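Local coordinates for putative chemotaxis protein (Desulfovibrio vulgaris str. Hildenborough, PDB 3H4Y) that probably takes part in bacterial chemotaxis as a CheX-like phosphatase, at residues S3-E8 and P31-V36; P12-T17 and M138-L143. One frame throughout, in Å; residues are numbered along the deposited sequence.

Interaction 1 (S3-E8 and P31-V36); sequences SVNGIE and PGKPYV
Pro34 presents its ring to the turn formed by Val4 to Ile7, where Val4, Asn5 and Ile7 all touch it. The ring carbon CG of Pro34 lies 3.8 Å from CA of Val4, while its CB packs against the carbonyl oxygen of the same valine. From the other end of the turn Ile7 extends its delta methyl over the backbone where Pro34 passes into Tyr35: CD1 of Ile7 comes within 3.3 Å of CA of Tyr35 and reaches on to CG1 of Val36 at 4.0 Å. With CG1 anti to the carbonyl carbon (chi1 -58°) and chi2 extended at 164°, the branch runs straight out to this point. The type I' turn is closed by the backbone bond from Ile7 N to Val4 O.

Asn5, at the second position of the turn, supplies the polar grip. Its ND2 donates to the carbonyl O of Pro34 over 2.8 Å, with the acceptor almost in the plane of the amide, a straight bond that helps to fix the rotation of the amide. The same amide lies obliquely across the aliphatic part of Lys33, with ND2 3.6 Å from CG of the lysine. A water donates to OD1 of Asn5 and is only weakly held by NZ of Lys33. A second water bridges the backbone, donating to O of Ser3 and to O of Gly32.

This is a surface contact, pinning the N-terminal loop to an outermost strand of the chain's six-stranded antiparallel sheet. Pro34 also touches Ile140 of the adjoining strand 137-144 and Ala10 at the start of helix 10-25, and Val4 packs on that helix at Ala10, Lys11 and Ile14.

Interaction 2 (P12-T17 and M138-L143); sequences PFIAAT and MAIPFL
Phe142 turns one face of its ring to Thr17 in a helix-on-sheet packing, with helix 10-25 laid on the antiparallel sheet of this CheX-family protein. The local axes of 12-17 and 138-143 run 10.3 Å apart and 33° from parallel, a spacing filled mainly by side chains. Thr17 and Phe142 approach from opposite directions, and the methyl CG2 of Thr17 sits over the ring, 3.7 Å from its centroid and displaced toward the rim, a CH-pi contact. Ile14 meets the same ring differently: its CA stands at the edge, 4.1 Å from CZ of Phe142.

Farther toward the start of both segments, Ile140 and Ile14 cross at about a right angle, the CD1 methyl of Ile140 touching CG1 of Ile14 at 3.9 Å and also resting against CB of Phe13. The ring of Phe13 receives selenomethionine 138 in a Met-aromatic contact. The chain of Met138 bends at its last torsion (chi3 77°), bringing CE over one face of the ring, 3.9 Å from CG of Phe13, while SE stays oblique to it.

Strand 147-155 continues this core, Phe149 stacking on Phe142 and Phe153 meeting Phe13 with the planes inclined; from helix 84-109, Ala103 packs on Phe13 and Ile99 on Thr17. The hydroxyl of Thr17 turns back to its own helix: OG1 donates to O of Phe13 at 2.8 Å, from the face of the carbonyl plane opposite to that used by the backbone N of Thr17.

From the N terminus, the loop 3-8 leads into helix 10-25, and the chain then returns along strand 30-37, where interaction 1 closes a short loop made mostly of that helix. Interaction 2 closes a far longer one, running from the helix through most of the fold to strand 137-144. Their segments alternate, so the two closures cross instead of nesting. They meet in the sheet, where strands 30-37 and 137-144 are antiparallel neighbours: Gly32 N probably bonds to Pro141 O, and Ala139 N to Tyr35 O. Together they tie the N-terminal loop to an outer strand and the helix to the strand beside it.

Interaction 1 (S3-E8 and P31-V36)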
loop_
_atom_site.group_PDB
_atom_site.type_symbol
_atom_site.label_atom_id
_atom_site.label_comp_id
_atom_site.label_asym_id
_atom_site.label_seq_id
_atom_site.Cartn_x
_atom_site.Cartn_y
_atom_site.Cartn_z
ATOM N N SER A 3 -12.358 -24.403 5.628
ATOM C CA SER A 3 -11.081 -25.177 5.502
ATOM C C SER A 3 -9.924 -24.191 5.419
ATOM O O SER A 3 -9.861 -23.347 4.500
ATOM C CB SER A 3 -11.110 -26.087 4.267
ATOM O OG SER A 3 -11.022 -25.336 3.061
ATOM N N VAL A 4 -8.996 -24.289 6.368
ATOM C CA VAL A 4 -7.959 -23.286 6.451
ATOM C C VAL A 4 -6.530 -23.812 6.396
ATOM O O VAL A 4 -5.597 -23.044 6.634
ATOM C CB VAL A 4 -8.191 -22.352 7.673
ATOM C CG1 VAL A 4 -9.472 -21.534 7.447
ATOM C CG2 VAL A 4 -8.257 -23.145 8.996
ATOM N N ASN A 5 -6.346 -25.093 6.067
ATOM C CA ASN A 5 -4.998 -25.629 5.889
ATOM C C ASN A 5 -4.124 -25.315 7.118
ATOM O O ASN A 5 -2.936 -24.980 6.984
ATOM C CB ASN A 5 -4.376 -25.018 4.611
ATOM C CG ASN A 5 -3.067 -25.699 4.185
ATOM O OD1 ASN A 5 -2.847 -26.889 4.445
ATOM N ND2 ASN A 5 -2.194 -24.933 3.533
ATOM N N GLY A 6 -4.742 -25.407 8.304
ATOM C CA GLY A 6 -4.067 -25.167 9.584
ATOM C C GLY A 6 -3.754 -23.717 9.923
ATOM O O GLY A 6 -3.008 -23.460 10.872
ATOM N N ILE A 7 -4.309 -22.770 9.158
ATOM C CA ILE A 7 -4.018 -21.353 9.350
ATOM C C ILE A 7 -5.253 -20.698 9.945
ATOM O O ILE A 7 -6.167 -20.285 9.220
ATOM C CB ILE A 7 -3.624 -20.690 8.021
ATOM C CG1 ILE A 7 -2.412 -21.406 7.424
ATOM C CG2 ILE A 7 -3.300 -19.202 8.218
ATOM C CD1 ILE A 7 -2.205 -21.085 5.973
ATOM N N GLU A 8 -5.284 -20.647 11.276
ATOM C CA GLU A 8 -6.425 -20.083 12.016
ATOM C C GLU A 8 -6.751 -18.630 11.680
ATOM O O GLU A 8 -7.938 -18.282 11.623
ATOM C CB GLU A 8 -6.229 -20.197 13.526
ATOM C CG GLU A 8 -6.506 -21.587 14.062
ATOM C CD GLU A 8 -7.943 -21.998 13.813
ATOM O OE1 GLU A 8 -8.853 -21.327 14.356
ATOM O OE2 GLU A 8 -8.156 -22.981 13.065
ATOM N N PRO A 31 -13.196 -19.393 -1.641
ATOM C CA PRO A 31 -11.780 -19.471 -1.255
ATOM C C PRO A 31 -11.106 -20.756 -1.722
ATOM O O PRO A 31 -11.753 -21.829 -1.797
ATOM C CB PRO A 31 -11.838 -19.457 0.275
ATOM C CG PRO A 31 -13.151 -20.013 0.595
ATOM C CD PRO A 31 -14.091 -19.557 -0.484
ATOM N N GLY A 32 -9.830 -20.645 -2.069
ATOM C CA GLY A 32 -8.946 -21.777 -2.259
ATOM C C GLY A 32 -8.232 -22.032 -0.935
ATOM O O GLY A 32 -8.739 -21.682 0.152
ATOM N N LYS A 33 -7.060 -22.631 -1.033
ATOM C CA LYS A 33 -6.318 -23.095 0.150
ATOM C C LYS A 33 -5.484 -21.997 0.748
ATOM O O LYS A 33 -4.580 -21.487 0.089
ATOM C CB LYS A 33 -5.386 -24.244 -0.232
ATOM C CG LYS A 33 -4.774 -24.940 0.973
ATOM C CD LYS A 33 -4.066 -26.233 0.605
ATOM C CE LYS A 33 -2.732 -25.995 -0.064
ATOM N NZ LYS A 33 -2.194 -27.305 -0.582
ATOM N N PRO A 34 -5.725 -21.635 2.023
ATOM C CA PRO A 34 -4.832 -20.660 2.605
ATOM C C PRO A 34 -3.431 -21.216 2.787
ATOM O O PRO A 34 -3.262 -22.425 2.970
ATOM C CB PRO A 34 -5.477 -20.381 3.977
ATOM C CG PRO A 34 -6.864 -20.721 3.801
ATOM C CD PRO A 34 -6.866 -21.907 2.903
ATOM N N TYR A 35 -2.439 -20.353 2.679
ATOM C CA TYR A 35 -1.040 -20.759 2.913
ATOM C C TYR A 35 -0.226 -19.578 3.412
ATOM O O TYR A 35 -0.642 -18.424 3.297
ATOM C CB TYR A 35 -0.413 -21.331 1.636
ATOM C CG TYR A 35 -0.200 -20.329 0.524
ATOM C CD1 TYR A 35 -1.223 -20.031 -0.354
ATOM C CD2 TYR A 35 1.020 -19.681 0.356
ATOM C CE1 TYR A 35 -1.044 -19.127 -1.386
ATOM C CE2 TYR A 35 1.209 -18.767 -0.667
ATOM C CZ TYR A 35 0.182 -18.492 -1.536
ATOM O OH TYR A 35 0.334 -17.550 -2.555
ATOM N N VAL A 36 0.933 -19.873 3.995
ATOM C CA VAL A 36 1.878 -18.832 4.418
ATOM C C VAL A 36 3.232 -19.036 3.719
ATOM O O VAL A 36 3.695 -20.164 3.519
ATOM C CB VAL A 36 2.023 -18.758 5.958
ATOM C CG1 VAL A 36 0.708 -18.361 6.612
ATOM C CG2 VAL A 36 2.522 -20.089 6.516
HETATM O O HOH W 1 -10.493 -22.438 2.097
HETATM O O HOH W 2 -1.213 -28.082 2.568
#

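Interaction 2 (P12-T17 and M138-L143)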
loop_
_atom_site.group_PDB
_atom_site.type_symbol
_atom_site.label_atom_id
_atom_site.label_comp_id
_atom_site.label_asym_id
_atom_site.label_seq_id
_atom_site.Cartn_x
_atom_site.Cartn_y
_atom_site.Cartn_z
ATOM N N PRO A 12 -11.085 -15.308 9.881
ATOM C CA PRO A 12 -11.716 -13.977 9.805
ATOM C C PRO A 12 -11.610 -13.341 8.398
ATOM O O PRO A 12 -12.491 -12.570 7.985
ATOM C CB PRO A 12 -10.992 -13.177 10.903
ATOM C CG PRO A 12 -9.743 -13.946 11.210
ATOM C CD PRO A 12 -10.004 -15.357 10.899
ATOM N N PHE A 13 -10.538 -13.642 7.670
ATOM C CA PHE A 13 -10.396 -13.139 6.292
ATOM C C PHE A 13 -11.349 -13.767 5.313
ATOM O O PHE A 13 -11.892 -13.079 4.435
ATOM C CB PHE A 13 -8.929 -13.229 5.835
ATOM C CG PHE A 13 -8.083 -12.160 6.443
ATOM C CD1 PHE A 13 -8.073 -10.875 5.897
ATOM C CD2 PHE A 13 -7.362 -12.390 7.619
ATOM C CE1 PHE A 13 -7.357 -9.867 6.491
ATOM C CE2 PHE A 13 -6.634 -11.371 8.209
ATOM C CZ PHE A 13 -6.644 -10.096 7.628
ATOM N N ILE A 14 -11.549 -15.075 5.440
ATOM C CA ILE A 14 -12.498 -15.738 4.552
ATOM C C ILE A 14 -13.911 -15.230 4.852
ATOM O O ILE A 14 -14.647 -14.868 3.945
ATOM C CB ILE A 14 -12.383 -17.266 4.686
ATOM C CG1 ILE A 14 -11.052 -17.733 4.116
ATOM C CG2 ILE A 14 -13.579 -17.969 3.972
ATOM C CD1 ILE A 14 -10.708 -19.190 4.513
ATOM N N ALA A 15 -14.285 -15.172 6.134
ATOM C CA ALA A 15 -15.591 -14.701 6.509
ATOM C C ALA A 15 -15.839 -13.273 6.034
ATOM O O ALA A 15 -16.901 -12.963 5.447
ATOM C CB ALA A 15 -15.776 -14.794 8.049
ATOM N N ALA A 16 -14.860 -12.401 6.274
ATOM C CA ALA A 16 -14.933 -10.980 5.854
ATOM C C ALA A 16 -15.073 -10.828 4.341
ATOM O O ALA A 16 -15.921 -10.081 3.844
ATOM C CB ALA A 16 -13.717 -10.222 6.353
ATOM N N THR A 17 -14.245 -11.561 3.622
ATOM C CA THR A 17 -14.236 -11.510 2.161
ATOM C C THR A 17 -15.576 -11.946 1.562
ATOM O O THR A 17 -16.158 -11.261 0.714
ATOM C CB THR A 17 -13.078 -12.330 1.577
ATOM O OG1 THR A 17 -11.841 -11.778 2.012
ATOM C CG2 THR A 17 -13.096 -12.299 0.041
HETATM N N MSE A 138 0.526 -14.508 4.815
HETATM C CA MSE A 138 -0.661 -15.350 4.519
HETATM C C MSE A 138 -1.257 -14.892 3.190
HETATM O O MSE A 138 -1.393 -13.682 2.931
HETATM C CB MSE A 138 -1.746 -15.218 5.601
HETATM C CG MSE A 138 -2.998 -16.111 5.396
HETATM SE SE MSE A 138 -4.573 -15.286 6.227
HETATM C CE MSE A 138 -4.933 -13.947 4.873
ATOM N N ALA A 139 -1.589 -15.848 2.330
ATOM C CA ALA A 139 -2.322 -15.558 1.117
ATOM C C ALA A 139 -3.474 -16.537 0.971
ATOM O O ALA A 139 -3.353 -17.718 1.322
ATOM C CB ALA A 139 -1.433 -15.637 -0.078
ATOM N N ILE A 140 -4.597 -16.034 0.454
ATOM C CA ILE A 140 -5.779 -16.872 0.192
ATOM C C ILE A 140 -6.276 -16.474 -1.190
ATOM O O ILE A 140 -6.694 -15.310 -1.401
ATOM C CB ILE A 140 -6.927 -16.697 1.225
ATOM C CG1 ILE A 140 -6.437 -16.796 2.678
ATOM C CG2 ILE A 140 -8.101 -17.717 0.946
ATOM C CD1 ILE A 140 -7.430 -16.224 3.669
ATOM N N PRO A 141 -6.191 -17.411 -2.140
ATOM C CA PRO A 141 -6.805 -17.112 -3.429
ATOM C C PRO A 141 -8.331 -17.286 -3.333
ATOM O O PRO A 141 -8.826 -18.136 -2.587
ATOM C CB PRO A 141 -6.214 -18.165 -4.345
ATOM C CG PRO A 141 -5.971 -19.372 -3.439
ATOM C CD PRO A 141 -5.638 -18.780 -2.065
ATOM N N PHE A 142 -9.069 -16.478 -4.085
ATOM C CA PHE A 142 -10.509 -16.627 -4.244
ATOM C C PHE A 142 -10.862 -16.667 -5.743
ATOM O O PHE A 142 -10.202 -16.018 -6.574
ATOM C CB PHE A 142 -11.245 -15.450 -3.604
ATOM C CG PHE A 142 -11.179 -15.434 -2.119
ATOM C CD1 PHE A 142 -10.051 -14.944 -1.463
ATOM C CD2 PHE A 142 -12.259 -15.861 -1.351
ATOM C CE1 PHE A 142 -10.010 -14.891 -0.076
ATOM C CE2 PHE A 142 -12.240 -15.790 0.004
ATOM C CZ PHE A 142 -11.119 -15.333 0.661
ATOM N N LEU A 143 -11.889 -17.449 -6.071
ATOM C CA LEU A 143 -12.443 -17.477 -7.395
ATOM C C LEU A 143 -13.846 -16.869 -7.417
ATOM O O LEU A 143 -14.658 -17.070 -6.498
ATOM C CB LEU A 143 -12.526 -18.918 -7.917
ATOM C CG LEU A 143 -11.237 -19.546 -8.448
ATOM C CD1 LEU A 143 -11.520 -20.947 -8.982
ATOM C CD2 LEU A 143 -10.675 -18.725 -9.583
#